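Local structure of DMATS type aromatic prenyltransferase (Streptomyces coelicolor, 6ZS0) at residues A[32-37]-A[106-111]; A[100-105]-A[114-119]; A[4-9]-A[60-65]; A[43-48]-A[346-351]; A[164-169]-A[189-194]. The protein probably transfers a dimethylallyl group from dimethylallyl diphosphate to C5 of the tryptophan indole. One frame throughout, in Å; residues are numbered along the deposited sequence. Where two conformers were deposited one is given.

Contact 1: residues A[32-37]-A[106-111]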
# COMPACT_ATOMS: atom_id res chain seq x y z
N ALA A 32 2.33 17.53 -3.21
CA ALA A 32 3.42 17.40 -4.19
C ALA A 32 4.75 17.76 -3.51
O ALA A 32 5.73 17.02 -3.69
CB ALA A 32 3.15 18.25 -5.39
N GLN A 33 4.75 18.84 -2.72
CA GLN A 33 5.96 19.27 -1.96
C GLN A 33 6.30 18.19 -0.91
O GLN A 33 7.48 17.87 -0.75
CB GLN A 33 5.73 20.65 -1.34
CG GLN A 33 6.82 21.07 -0.37
CD GLN A 33 6.63 22.48 0.15
OE1 GLN A 33 5.52 22.90 0.46
NE2 GLN A 33 7.74 23.21 0.28
N VAL A 34 5.30 17.62 -0.25
CA VAL A 34 5.54 16.58 0.79
C VAL A 34 6.22 15.36 0.12
O VAL A 34 7.17 14.81 0.72
CB VAL A 34 4.24 16.21 1.51
CG1 VAL A 34 4.38 14.96 2.36
CG2 VAL A 34 3.74 17.37 2.37
N LEU A 35 5.77 14.97 -1.07
CA LEU A 35 6.29 13.76 -1.76
C LEU A 35 7.72 14.03 -2.21
O LEU A 35 8.58 13.21 -1.95
CB LEU A 35 5.42 13.39 -2.96
CG LEU A 35 5.96 12.24 -3.81
CD1 LEU A 35 6.20 11.00 -2.97
CD2 LEU A 35 5.06 11.95 -4.99
N THR A 36 7.96 15.20 -2.80
CA THR A 36 9.33 15.61 -3.21
C THR A 36 10.24 15.53 -1.99
O THR A 36 11.33 14.99 -2.12
CB THR A 36 9.35 17.03 -3.80
OG1 THR A 36 8.55 16.98 -4.97
CG2 THR A 36 10.74 17.51 -4.12
N ASP A 37 9.84 16.09 -0.86
CA ASP A 37 10.71 16.13 0.35
C ASP A 37 10.91 14.70 0.88
O ASP A 37 12.02 14.39 1.29
CB ASP A 37 10.14 17.03 1.45
CG ASP A 37 11.13 17.30 2.58
OD1 ASP A 37 12.20 17.87 2.32
OD2 ASP A 37 10.83 16.91 3.71
N ALA A 106 6.81 14.53 11.49
CA ALA A 106 6.30 14.68 12.88
C ALA A 106 6.60 16.09 13.38
O ALA A 106 5.72 16.64 14.09
CB ALA A 106 6.88 13.65 13.80
N ARG A 107 7.74 16.67 13.05
CA ARG A 107 8.07 18.04 13.52
C ARG A 107 7.18 19.04 12.78
O ARG A 107 6.90 20.12 13.34
CB ARG A 107 9.54 18.35 13.32
CG ARG A 107 10.47 17.52 14.19
CD ARG A 107 11.87 18.09 14.18
NE ARG A 107 12.44 18.17 12.85
CZ ARG A 107 13.05 17.19 12.19
NH1 ARG A 107 13.53 17.42 10.98
NH2 ARG A 107 13.17 15.99 12.73
N ARG A 108 6.73 18.70 11.60
CA ARG A 108 5.86 19.59 10.81
C ARG A 108 4.43 19.56 11.34
O ARG A 108 3.83 20.67 11.48
CB ARG A 108 5.89 19.19 9.34
CG ARG A 108 5.05 20.09 8.44
CD ARG A 108 5.34 19.83 7.00
NE ARG A 108 4.43 20.62 6.18
CZ ARG A 108 4.44 20.67 4.86
NH1 ARG A 108 3.54 21.41 4.24
NH2 ARG A 108 5.33 19.98 4.17
N TRP A 109 3.86 18.37 11.53
CA TRP A 109 2.42 18.18 11.88
C TRP A 109 2.20 17.78 13.35
O TRP A 109 1.05 17.76 13.79
CB TRP A 109 1.76 17.18 10.92
CG TRP A 109 1.80 17.68 9.52
CD1 TRP A 109 1.30 18.86 9.06
CD2 TRP A 109 2.37 17.01 8.38
NE1 TRP A 109 1.54 18.98 7.71
CE2 TRP A 109 2.19 17.87 7.27
CE3 TRP A 109 3.03 15.79 8.19
CZ2 TRP A 109 2.64 17.53 5.99
CZ3 TRP A 109 3.47 15.45 6.92
CH2 TRP A 109 3.27 16.32 5.84
N HIS A 110 3.27 17.47 14.07
CA HIS A 110 3.26 17.26 15.54
C HIS A 110 2.39 16.05 15.90
O HIS A 110 1.86 16.04 17.05
CB HIS A 110 2.82 18.56 16.25
CG HIS A 110 3.27 19.83 15.57
ND1 HIS A 110 4.56 20.31 15.66
CD2 HIS A 110 2.60 20.71 14.80
CE1 HIS A 110 4.66 21.43 14.97
NE2 HIS A 110 3.47 21.69 14.43
N PHE A 111 2.26 15.04 15.02
CA PHE A 111 1.69 13.72 15.38
C PHE A 111 2.65 13.05 16.37
O PHE A 111 3.84 13.42 16.47
CB PHE A 111 1.36 12.85 14.16
CG PHE A 111 2.49 12.54 13.22
CD1 PHE A 111 2.66 13.26 12.05
CD2 PHE A 111 3.37 11.50 13.49
CE1 PHE A 111 3.70 12.97 11.19
CE2 PHE A 111 4.42 11.23 12.63
CZ PHE A 111 4.58 11.97 11.48
O HOH W 1 4.24 21.03 1.70

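Contact 2: residues A[100-105]-A[114-119]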
# COMPACT_ATOMS: atom_id res chain seq x y z
N GLU A 100 14.33 9.32 9.49
CA GLU A 100 14.55 10.79 9.47
C GLU A 100 13.36 11.47 8.78
O GLU A 100 12.91 12.54 9.25
CB GLU A 100 15.85 11.15 8.76
CG GLU A 100 17.09 10.73 9.54
CD GLU A 100 18.38 10.80 8.76
OE1 GLU A 100 19.46 10.55 9.38
OE2 GLU A 100 18.32 11.10 7.53
N ALA A 101 12.87 10.90 7.69
CA ALA A 101 11.76 11.48 6.89
C ALA A 101 10.51 11.50 7.76
O ALA A 101 9.83 12.55 7.77
CB ALA A 101 11.49 10.71 5.63
N VAL A 102 10.23 10.41 8.48
CA VAL A 102 9.04 10.36 9.37
C VAL A 102 9.20 11.39 10.48
O VAL A 102 8.22 12.08 10.82
CB VAL A 102 8.80 8.94 9.91
CG1 VAL A 102 7.71 8.89 10.96
CG2 VAL A 102 8.50 7.99 8.76
N ARG A 103 10.39 11.53 11.05
CA ARG A 103 10.57 12.51 12.15
C ARG A 103 10.40 13.93 11.61
O ARG A 103 9.84 14.75 12.32
CB ARG A 103 11.91 12.29 12.83
CG ARG A 103 11.86 11.08 13.73
CD ARG A 103 13.21 10.76 14.25
NE ARG A 103 13.06 9.69 15.22
CZ ARG A 103 14.06 9.04 15.76
NH1 ARG A 103 15.30 9.31 15.39
NH2 ARG A 103 13.80 8.10 16.65
N THR A 104 10.88 14.21 10.41
CA THR A 104 10.65 15.53 9.78
C THR A 104 9.15 15.78 9.63
O THR A 104 8.67 16.88 9.95
CB THR A 104 11.41 15.63 8.47
OG1 THR A 104 12.79 15.48 8.84
CG2 THR A 104 11.19 16.95 7.77
N MET A 105 8.39 14.78 9.20
CA MET A 105 6.92 14.96 9.08
C MET A 105 6.33 15.23 10.47
O MET A 105 5.42 16.07 10.57
CB MET A 105 6.30 13.70 8.48
CG MET A 105 6.73 13.47 7.07
SD MET A 105 6.15 11.81 6.53
CE MET A 105 7.05 11.66 4.99
N ASP A 114 5.60 8.12 19.71
CA ASP A 114 5.92 7.24 20.87
C ASP A 114 5.71 5.78 20.47
O ASP A 114 6.53 4.96 20.85
CB ASP A 114 5.07 7.56 22.11
CG ASP A 114 5.47 8.84 22.83
OD1 ASP A 114 6.53 9.44 22.47
OD2 ASP A 114 4.73 9.22 23.76
N ALA A 115 4.65 5.46 19.73
CA ALA A 115 4.33 4.07 19.33
C ALA A 115 5.41 3.55 18.37
O ALA A 115 5.84 2.40 18.51
CB ALA A 115 2.95 4.02 18.72
N LEU A 116 5.87 4.37 17.45
CA LEU A 116 6.96 3.98 16.54
C LEU A 116 8.24 3.76 17.36
O LEU A 116 8.89 2.78 17.16
CB LEU A 116 7.15 5.07 15.47
CG LEU A 116 8.26 4.82 14.47
CD1 LEU A 116 8.10 3.47 13.78
CD2 LEU A 116 8.33 5.95 13.46
N ASP A 117 8.55 4.69 18.26
CA ASP A 117 9.79 4.64 19.08
C ASP A 117 9.86 3.35 19.88
O ASP A 117 10.94 2.79 19.99
CB ASP A 117 9.88 5.87 19.98
CG ASP A 117 10.25 7.14 19.23
OD1 ASP A 117 10.75 7.04 18.08
OD2 ASP A 117 10.07 8.21 19.82
N GLU A 118 8.72 2.90 20.39
CA GLU A 118 8.57 1.63 21.15
C GLU A 118 9.04 0.43 20.32
O GLU A 118 9.37 -0.58 20.95
CB GLU A 118 7.11 1.41 21.56
CG GLU A 118 6.67 2.29 22.69
CD GLU A 118 7.19 1.86 24.05
OE1 GLU A 118 7.79 0.74 24.16
OE2 GLU A 118 7.00 2.63 25.00
N LEU A 119 9.10 0.54 18.98
CA LEU A 119 9.34 -0.62 18.07
C LEU A 119 10.71 -0.58 17.39
O LEU A 119 11.05 -1.59 16.75
CB LEU A 119 8.27 -0.63 16.98
CG LEU A 119 6.84 -0.79 17.47
CD1 LEU A 119 5.91 -0.98 16.30
CD2 LEU A 119 6.70 -1.94 18.45

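Contact 3: residues A[4-9]-A[60-65]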
# COMPACT_ATOMS: atom_id res chain seq x y z
N SER A 4 12.85 14.46 -17.43
CA SER A 4 11.94 13.98 -16.36
C SER A 4 12.77 13.32 -15.26
O SER A 4 13.77 12.63 -15.56
CB SER A 4 10.91 13.04 -16.90
OG SER A 4 10.06 13.74 -17.80
N THR A 5 12.38 13.56 -14.03
CA THR A 5 13.03 12.99 -12.83
C THR A 5 12.00 12.13 -12.11
O THR A 5 10.79 12.23 -12.40
CB THR A 5 13.59 14.08 -11.91
OG1 THR A 5 12.51 14.93 -11.50
CG2 THR A 5 14.68 14.90 -12.57
N LEU A 6 12.44 11.35 -11.17
CA LEU A 6 11.48 10.61 -10.33
C LEU A 6 10.54 11.62 -9.68
O LEU A 6 9.33 11.34 -9.64
CB LEU A 6 12.22 9.81 -9.26
CG LEU A 6 12.59 8.40 -9.65
CD1 LEU A 6 13.40 7.76 -8.54
CD2 LEU A 6 11.34 7.56 -9.99
N GLY A 7 11.06 12.75 -9.18
CA GLY A 7 10.23 13.77 -8.53
C GLY A 7 9.24 14.42 -9.48
O GLY A 7 8.06 14.56 -9.11
N SER A 8 9.66 14.83 -10.67
CA SER A 8 8.76 15.53 -11.61
C SER A 8 7.69 14.55 -12.08
O SER A 8 6.51 14.94 -12.19
CB SER A 8 9.50 16.17 -12.76
OG SER A 8 10.00 15.21 -13.68
N PHE A 9 8.07 13.31 -12.35
CA PHE A 9 7.15 12.31 -12.93
C PHE A 9 6.12 11.88 -11.88
O PHE A 9 4.90 11.93 -12.16
CB PHE A 9 7.93 11.12 -13.48
CG PHE A 9 7.06 10.05 -14.08
CD1 PHE A 9 6.61 8.99 -13.32
CD2 PHE A 9 6.69 10.10 -15.41
CE1 PHE A 9 5.81 8.00 -13.87
CE2 PHE A 9 5.90 9.11 -15.96
CZ PHE A 9 5.46 8.06 -15.20
N ASP A 60 8.42 -2.49 -10.97
CA ASP A 60 9.47 -1.86 -11.82
C ASP A 60 10.44 -1.03 -10.96
O ASP A 60 11.26 -0.33 -11.56
CB ASP A 60 8.88 -1.07 -12.97
CG ASP A 60 8.30 0.29 -12.60
OD1 ASP A 60 8.14 0.56 -11.39
OD2 ASP A 60 8.00 1.03 -13.55
N HIS A 61 10.34 -1.10 -9.65
CA HIS A 61 11.28 -0.48 -8.69
C HIS A 61 11.06 1.03 -8.64
O HIS A 61 11.98 1.73 -8.16
CB HIS A 61 12.72 -0.83 -9.01
CG HIS A 61 12.91 -2.30 -9.17
ND1 HIS A 61 12.69 -3.18 -8.13
CD2 HIS A 61 13.20 -3.05 -10.25
CE1 HIS A 61 12.94 -4.41 -8.57
NE2 HIS A 61 13.25 -4.36 -9.84
N THR A 62 9.90 1.53 -9.06
CA THR A 62 9.54 2.93 -8.71
C THR A 62 9.29 3.00 -7.21
O THR A 62 8.52 2.21 -6.68
CB THR A 62 8.32 3.43 -9.47
OG1 THR A 62 8.48 3.24 -10.88
CG2 THR A 62 8.08 4.90 -9.20
N PRO A 63 9.92 3.93 -6.44
CA PRO A 63 9.71 3.94 -4.99
C PRO A 63 8.51 4.74 -4.53
O PRO A 63 8.53 5.33 -3.45
CB PRO A 63 11.01 4.58 -4.51
CG PRO A 63 11.32 5.58 -5.59
CD PRO A 63 10.97 4.87 -6.88
N VAL A 64 7.46 4.76 -5.36
CA VAL A 64 6.19 5.44 -5.12
C VAL A 64 5.09 4.54 -5.67
O VAL A 64 5.30 3.97 -6.75
CB VAL A 64 6.13 6.81 -5.81
CG1 VAL A 64 4.85 7.54 -5.47
CG2 VAL A 64 7.33 7.68 -5.46
N GLU A 65 3.98 4.48 -4.95
CA GLU A 65 2.76 3.80 -5.41
C GLU A 65 1.59 4.63 -4.92
O GLU A 65 1.72 5.31 -3.93
CB GLU A 65 2.67 2.38 -4.85
CG GLU A 65 1.42 1.63 -5.31
CD GLU A 65 1.28 0.25 -4.69
OE1 GLU A 65 1.00 0.18 -3.47
OE2 GLU A 65 1.45 -0.76 -5.44

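Contact 4: residues A[43-48]-A[346-351]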
# COMPACT_ATOMS: atom_id res chain seq x y z
N ALA A 43 14.59 12.30 -5.64
CA ALA A 43 13.55 13.08 -6.38
C ALA A 43 14.20 13.69 -7.62
O ALA A 43 13.52 13.84 -8.63
CB ALA A 43 12.91 14.12 -5.51
N GLN A 44 15.48 14.04 -7.53
CA GLN A 44 16.21 14.74 -8.61
C GLN A 44 16.80 13.72 -9.60
O GLN A 44 17.42 14.14 -10.58
CB GLN A 44 17.28 15.65 -8.01
CG GLN A 44 16.70 16.89 -7.35
CD GLN A 44 16.90 18.11 -8.22
OE1 GLN A 44 16.10 18.42 -9.11
NE2 GLN A 44 18.02 18.81 -7.98
N ARG A 45 16.60 12.43 -9.37
CA ARG A 45 17.22 11.38 -10.22
C ARG A 45 16.55 11.37 -11.58
O ARG A 45 15.35 11.17 -11.67
CB ARG A 45 17.09 10.02 -9.58
CG ARG A 45 17.98 8.96 -10.20
CD ARG A 45 17.75 7.61 -9.55
NE ARG A 45 18.54 6.55 -10.18
CZ ARG A 45 19.81 6.27 -9.90
NH1 ARG A 45 20.46 6.98 -9.00
NH2 ARG A 45 20.41 5.28 -10.54
N PRO A 46 17.27 11.56 -12.71
CA PRO A 46 16.65 11.44 -14.02
C PRO A 46 16.10 10.04 -14.27
O PRO A 46 16.72 9.09 -13.86
CB PRO A 46 17.79 11.75 -14.99
CG PRO A 46 18.70 12.59 -14.18
CD PRO A 46 18.67 11.97 -12.80
N LEU A 47 14.98 9.96 -14.98
CA LEU A 47 14.34 8.65 -15.29
C LEU A 47 15.15 7.88 -16.34
O LEU A 47 14.90 6.70 -16.50
CB LEU A 47 12.90 8.88 -15.76
CG LEU A 47 11.89 9.29 -14.67
CD1 LEU A 47 10.49 9.29 -15.23
CD2 LEU A 47 11.93 8.40 -13.44
N SER A 48 16.11 8.53 -16.99
CA SER A 48 17.02 7.90 -17.98
C SER A 48 18.04 7.02 -17.27
O SER A 48 18.69 6.21 -17.97
CB SER A 48 17.69 8.93 -18.83
OG SER A 48 18.41 9.81 -18.02
N GLU A 346 4.82 3.23 -12.51
CA GLU A 346 5.44 2.75 -13.78
C GLU A 346 6.39 3.83 -14.33
O GLU A 346 6.47 4.00 -15.55
CB GLU A 346 4.33 2.25 -14.71
CG GLU A 346 3.67 0.99 -14.15
CD GLU A 346 2.90 0.10 -15.10
OE1 GLU A 346 2.89 0.38 -16.28
OE2 GLU A 346 2.31 -0.89 -14.62
N ALA A 347 7.18 4.44 -13.46
CA ALA A 347 8.19 5.44 -13.86
C ALA A 347 9.28 4.76 -14.71
O ALA A 347 10.01 5.52 -15.41
CB ALA A 347 8.81 6.08 -12.65
N TYR A 348 9.44 3.44 -14.60
CA TYR A 348 10.52 2.69 -15.29
C TYR A 348 9.90 1.73 -16.30
O TYR A 348 10.59 0.81 -16.72
CB TYR A 348 11.41 2.04 -14.25
CG TYR A 348 12.16 3.03 -13.41
CD1 TYR A 348 13.15 3.83 -13.98
CD2 TYR A 348 11.86 3.21 -12.07
CE1 TYR A 348 13.84 4.76 -13.22
CE2 TYR A 348 12.56 4.12 -11.30
CZ TYR A 348 13.56 4.90 -11.87
OH TYR A 348 14.22 5.81 -11.10
N THR A 349 8.65 1.95 -16.68
CA THR A 349 7.95 1.11 -17.68
C THR A 349 7.64 2.02 -18.87
O THR A 349 6.61 2.72 -18.82
CB THR A 349 6.77 0.40 -17.03
OG1 THR A 349 7.26 -0.26 -15.85
CG2 THR A 349 6.12 -0.62 -17.94
N VAL A 350 8.56 2.04 -19.85
CA VAL A 350 8.57 2.99 -21.01
C VAL A 350 8.50 2.18 -22.30
O VAL A 350 9.16 1.12 -22.37
CB VAL A 350 9.84 3.87 -21.01
N ARG A 351 7.74 2.67 -23.28
CA ARG A 351 7.76 2.20 -24.69
C ARG A 351 9.20 2.28 -25.21
O ARG A 351 9.84 3.32 -25.08
CB ARG A 351 6.83 3.05 -25.56
O HOH W 2 16.34 6.72 -12.41
O HOH W 3 12.46 5.55 -16.95

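Contact 5: residues A[164-169]-A[189-194]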
# COMPACT_ATOMS: atom_id res chain seq x y z
N ALA A 164 7.92 -14.06 16.16
CA ALA A 164 8.34 -13.57 17.49
C ALA A 164 8.38 -12.04 17.48
O ALA A 164 8.01 -11.38 18.51
CB ALA A 164 9.69 -14.15 17.85
N THR A 165 8.80 -11.46 16.34
CA THR A 165 8.88 -9.99 16.20
C THR A 165 7.47 -9.40 16.24
O THR A 165 7.30 -8.41 16.94
CB THR A 165 9.67 -9.62 14.94
OG1 THR A 165 10.94 -10.24 15.08
CG2 THR A 165 9.86 -8.13 14.77
N VAL A 166 6.50 -9.97 15.53
CA VAL A 166 5.10 -9.46 15.52
C VAL A 166 4.51 -9.59 16.93
O VAL A 166 3.86 -8.62 17.42
CB VAL A 166 4.23 -10.15 14.47
CG1 VAL A 166 2.78 -9.71 14.58
CG2 VAL A 166 4.74 -9.93 13.04
N ARG A 167 4.69 -10.75 17.55
CA ARG A 167 4.13 -10.99 18.90
C ARG A 167 4.68 -9.93 19.86
O ARG A 167 3.90 -9.34 20.59
CB ARG A 167 4.43 -12.41 19.37
CG ARG A 167 4.01 -12.67 20.80
CD ARG A 167 4.49 -14.02 21.29
NE ARG A 167 3.94 -15.13 20.53
CZ ARG A 167 2.72 -15.65 20.70
NH1 ARG A 167 2.34 -16.70 19.98
NH2 ARG A 167 1.87 -15.14 21.58
N GLU A 168 5.99 -9.67 19.85
CA GLU A 168 6.63 -8.70 20.77
C GLU A 168 6.15 -7.29 20.43
O GLU A 168 5.85 -6.53 21.35
CB GLU A 168 8.16 -8.79 20.70
CG GLU A 168 8.86 -7.75 21.56
CD GLU A 168 8.58 -7.80 23.06
OE1 GLU A 168 7.90 -8.75 23.53
OE2 GLU A 168 9.05 -6.88 23.75
N ALA A 169 6.05 -6.94 19.14
CA ALA A 169 5.54 -5.60 18.75
C ALA A 169 4.15 -5.36 19.34
O ALA A 169 3.91 -4.29 19.93
CB ALA A 169 5.53 -5.46 17.24
N PRO A 189 4.55 -10.13 6.14
CA PRO A 189 5.34 -9.22 5.30
C PRO A 189 5.48 -7.80 5.86
O PRO A 189 6.47 -7.17 5.56
CB PRO A 189 4.65 -9.21 3.94
CG PRO A 189 3.25 -9.73 4.20
CD PRO A 189 3.32 -10.60 5.46
N PHE A 190 4.54 -7.32 6.67
CA PHE A 190 4.57 -5.94 7.20
C PHE A 190 3.94 -5.89 8.57
O PHE A 190 2.96 -6.64 8.82
CB PHE A 190 3.76 -4.97 6.33
CG PHE A 190 4.14 -4.99 4.87
CD1 PHE A 190 5.26 -4.33 4.43
CD2 PHE A 190 3.33 -5.61 3.93
CE1 PHE A 190 5.61 -4.34 3.09
CE2 PHE A 190 3.68 -5.63 2.59
CZ PHE A 190 4.83 -5.00 2.17
N LEU A 191 4.47 -5.03 9.43
CA LEU A 191 3.70 -4.45 10.52
C LEU A 191 3.63 -2.95 10.31
O LEU A 191 4.70 -2.33 9.99
CB LEU A 191 4.35 -4.79 11.85
CG LEU A 191 3.57 -4.37 13.08
CD1 LEU A 191 3.70 -5.44 14.16
CD2 LEU A 191 4.03 -3.03 13.59
N ALA A 192 2.45 -2.38 10.43
CA ALA A 192 2.26 -0.94 10.16
C ALA A 192 1.63 -0.24 11.37
O ALA A 192 0.89 -0.87 12.14
CB ALA A 192 1.45 -0.75 8.93
N LEU A 193 1.97 1.01 11.53
CA LEU A 193 1.38 1.91 12.57
C LEU A 193 0.75 3.10 11.88
O LEU A 193 1.41 3.74 11.12
CB LEU A 193 2.48 2.39 13.53
CG LEU A 193 3.03 1.36 14.49
CD1 LEU A 193 4.11 1.99 15.38
CD2 LEU A 193 1.91 0.78 15.35
N ASP A 194 -0.50 3.40 12.22
CA ASP A 194 -1.18 4.64 11.81
C ASP A 194 -0.82 5.73 12.84
O ASP A 194 -1.21 5.54 13.97
CB ASP A 194 -2.69 4.42 11.77
CG ASP A 194 -3.26 4.46 10.38
OD1 ASP A 194 -3.21 5.54 9.76
OD2 ASP A 194 -3.73 3.41 9.92

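Contact 1: residues A[32-37]-A[106-111]
In the outer helical layer of the ABBA barrel, helix 25-39 meets the C-terminal end of helix 91-109 where Val34 fits against Trp109 and Arg108. The two methyls of Val34 straddle one corner of the indole: CG2 lies 3.7 Å from Trp109 CH2, and CG1 is 3.9 Å from that same atom. Both come in at the rim of the six-membered ring, near its plane, so the valine abuts the edge of the tryptophan, while Arg108 lies over one face of the indole. With CG anti to the backbone N (chi1 -178°) and the chain extended as far as NE, this arginine runs out over the indole, its guanidinium plane 3.5 Å from Trp109 CZ2. The chain thereby brings NH2 to 3.5 Å from Val34 CG2, a contact oblique to the guanidinium. A water ties the polar rim together, donating to Gln33 OE1 at 2.6 Å and accepting from Arg108 NH1 at 2.7 Å. Asp37 OD2 stays 6.3 Å from Arg108 NH2, too far for a salt bridge, though its charge may still be felt. Just past Trp109, His110 takes positive phi and the helix ends. Trp109 also leans on Val145 and Pro146 in the loop before strand 147-152, while Leu35 of helix 25-39 packs against Thr10 and Leu14 of helix 6-20.

Contact 2: residues A[100-105]-A[114-119]
Val102 and Leu116 meet tip to tip between helix 91-109 and the short helix 114-117, with Val102 CG1 3.9 Å from Leu116 CD2. In both residues the branch that leads to the contact stands anti to the backbone N: CG1 in Val102 (chi1 173°) and CG in Leu116 (chi1 179°). Both side chains are thus directed across the space between the helices, and their methyls touch end-on. One residue further along each helix, a charged pair lies over this apolar contact. Arg103 and Asp117 share the other kind of first torsion, CG anti to the carbonyl carbon, and from CG to NE the arginine is stretched out. That reach brings Arg103 NH2 to 3.5 Å from Asp117 OD1, a long salt bridge. The oxygen lies at the edge of the guanidinium, in its plane, but the carboxylate is turned by 72° and only one oxygen makes the approach. Beneath, Val102 also touches Leu134, and Met105 turns to Cys136 and Leu138 of strand 135-139. The buried aliphatic pair and the salt bridge beside it join two consecutive helices of the outer layer of the ABBA prenyltransferase barrel.

Contact 3: residues A[4-9]-A[60-65]
Leu6, in the first turn of helix 6-20, presses its two methyls on Pro63, at the entry to strand 64-70. The leucine fork closes on the CD corner of the proline, which is shared: it lies 4.1 Å from both Leu6 CD1 and Leu6 CD2. Thr62 CG2 adds a looser contact, 4.3 Å from Leu6 CD2. All three residues are buried, and the touching groups are aliphatic throughout. Around this core, polar side chains set the backbone on each side. Thr5 and Ser8 form a capping box at the start of the helix, in which Ser8 N donates to Thr5 OG1 and Thr5 N donates to Ser8 OG at 2.9 Å, nearly straight at 175°. On the other side Asp60 OD1 takes two bonds from Thr62, one from OG1 at 2.7 Å and one from the backbone N at 3.1 Å. Both donors arrive from the same face of the carboxylate, and the second closes an Asx turn that orients the threonine just before the proline. The other carboxylate oxygen, Asp60 OD2, is bonded to Tyr348 N and Thr349 OG1. Pro63 and Val64 also rest on Leu39 of helix 25-39. The arrangement packs the capped first helix of the chain against the loop that leads into strand 64-70, the first strand of the ABBA barrel.

Contact 4: residues A[43-48]-A[346-351]
Leu47 and Tyr348 lie against each other beside Ala347, the leucine end lying next to the alanine methyl over one face of the phenol ring, off-centre toward CE1 and CZ. Leu47 CD2 is 4.0 Å from Ala347 CB and 4.1 Å from Tyr348 CE1, while the other branch, CD1, comes 3.8 Å from Ala347 O. In Leu47 the first torsion (chi1 -73°) sets CG anti to the carbonyl carbon, and this swings the fork toward the turn across from it. The Tyr348 ring shows its edge to Leu47 O, and both methyls, Leu47 CD2 and Ala347 CB, are over the same face. Residues 346-349 make a type I beta turn following strand 338-344, the last of the barrel, whereas residues 43-48 belong to the loop between helix 25-39 and the first strand, so the contact brings together connections from near the two ends of the fold. Leu6 and Phe9 of helix 6-20 also pack on Leu47. Polar atoms meet largely through water. One water donates to both Leu47 O at 2.7 Å and Ala347 O at 2.9 Å, bridging the backbones. A second sits in the plane of the phenol ring, 2.7 Å from Tyr348 OH; it also lies 2.8 Å from Pro46 O and accepts a weak bond from Arg45 NE. Farther out on that arginine, NH2 is engaged by the backbone oxygen of Ala50.

Contact 5: residues A[164-169]-A[189-194]
Leu191 of strand 191-195 carries more of this buried contact than any other residue, meeting Ala169 and Val166 of helix 162-175 with one methyl. CD1 lies 3.6 Å from Ala169 CB, and the same atom is 4.4 Å from Val166 CG1, so it enters between two positions three residues apart on the helix. The first contact is close and the second loose. Leu191 holds CG anti to the backbone N (chi1 -174°), extending the side chain from the strand toward the helix; its second torsion, 142°, departs from the usual staggered values. Ala169 points its CB at the strand, and its small side chain allows the leucine methyl to come close to the helix there. Val166 meets that methyl with the branch CG1. All three residues are buried and the interaction is entirely aliphatic. Phe123 of helix 120-123 touches both Ala169 and Leu191, closing on the pair from a third element, and Val166 continues to Val205 on the adjacent strand 202-209. Within the barrel sheet, strand 191-195 runs antiparallel between strands 147-152 and 202-209, with helix 162-175 packed on its outer side.

In the fold
The five contacts lie in the outer part of the ABBA barrel, their centres 16 to 20 Å from that of the chain. Contacts 3 and 4 are the nearest pair, with centres about 6 Å apart; Gly7 N and Ala43 O, 2.7 Å apart in a probable hydrogen bond, join them. Contacts 1 and 2 share helix 91-109 at about 13 Å between centres, where Phe111 packs against Met105. Contact 2 passes on to contact 5, about 15 Å away between centres, through Leu119 and Leu193, whose CD1 atoms are 3.6 Å apart. Contact 1 touches contact 3 through Leu35 and Val64. Contacts 4 and 5 are on opposite sides of the chain's centre, about 32 Å apart between centres.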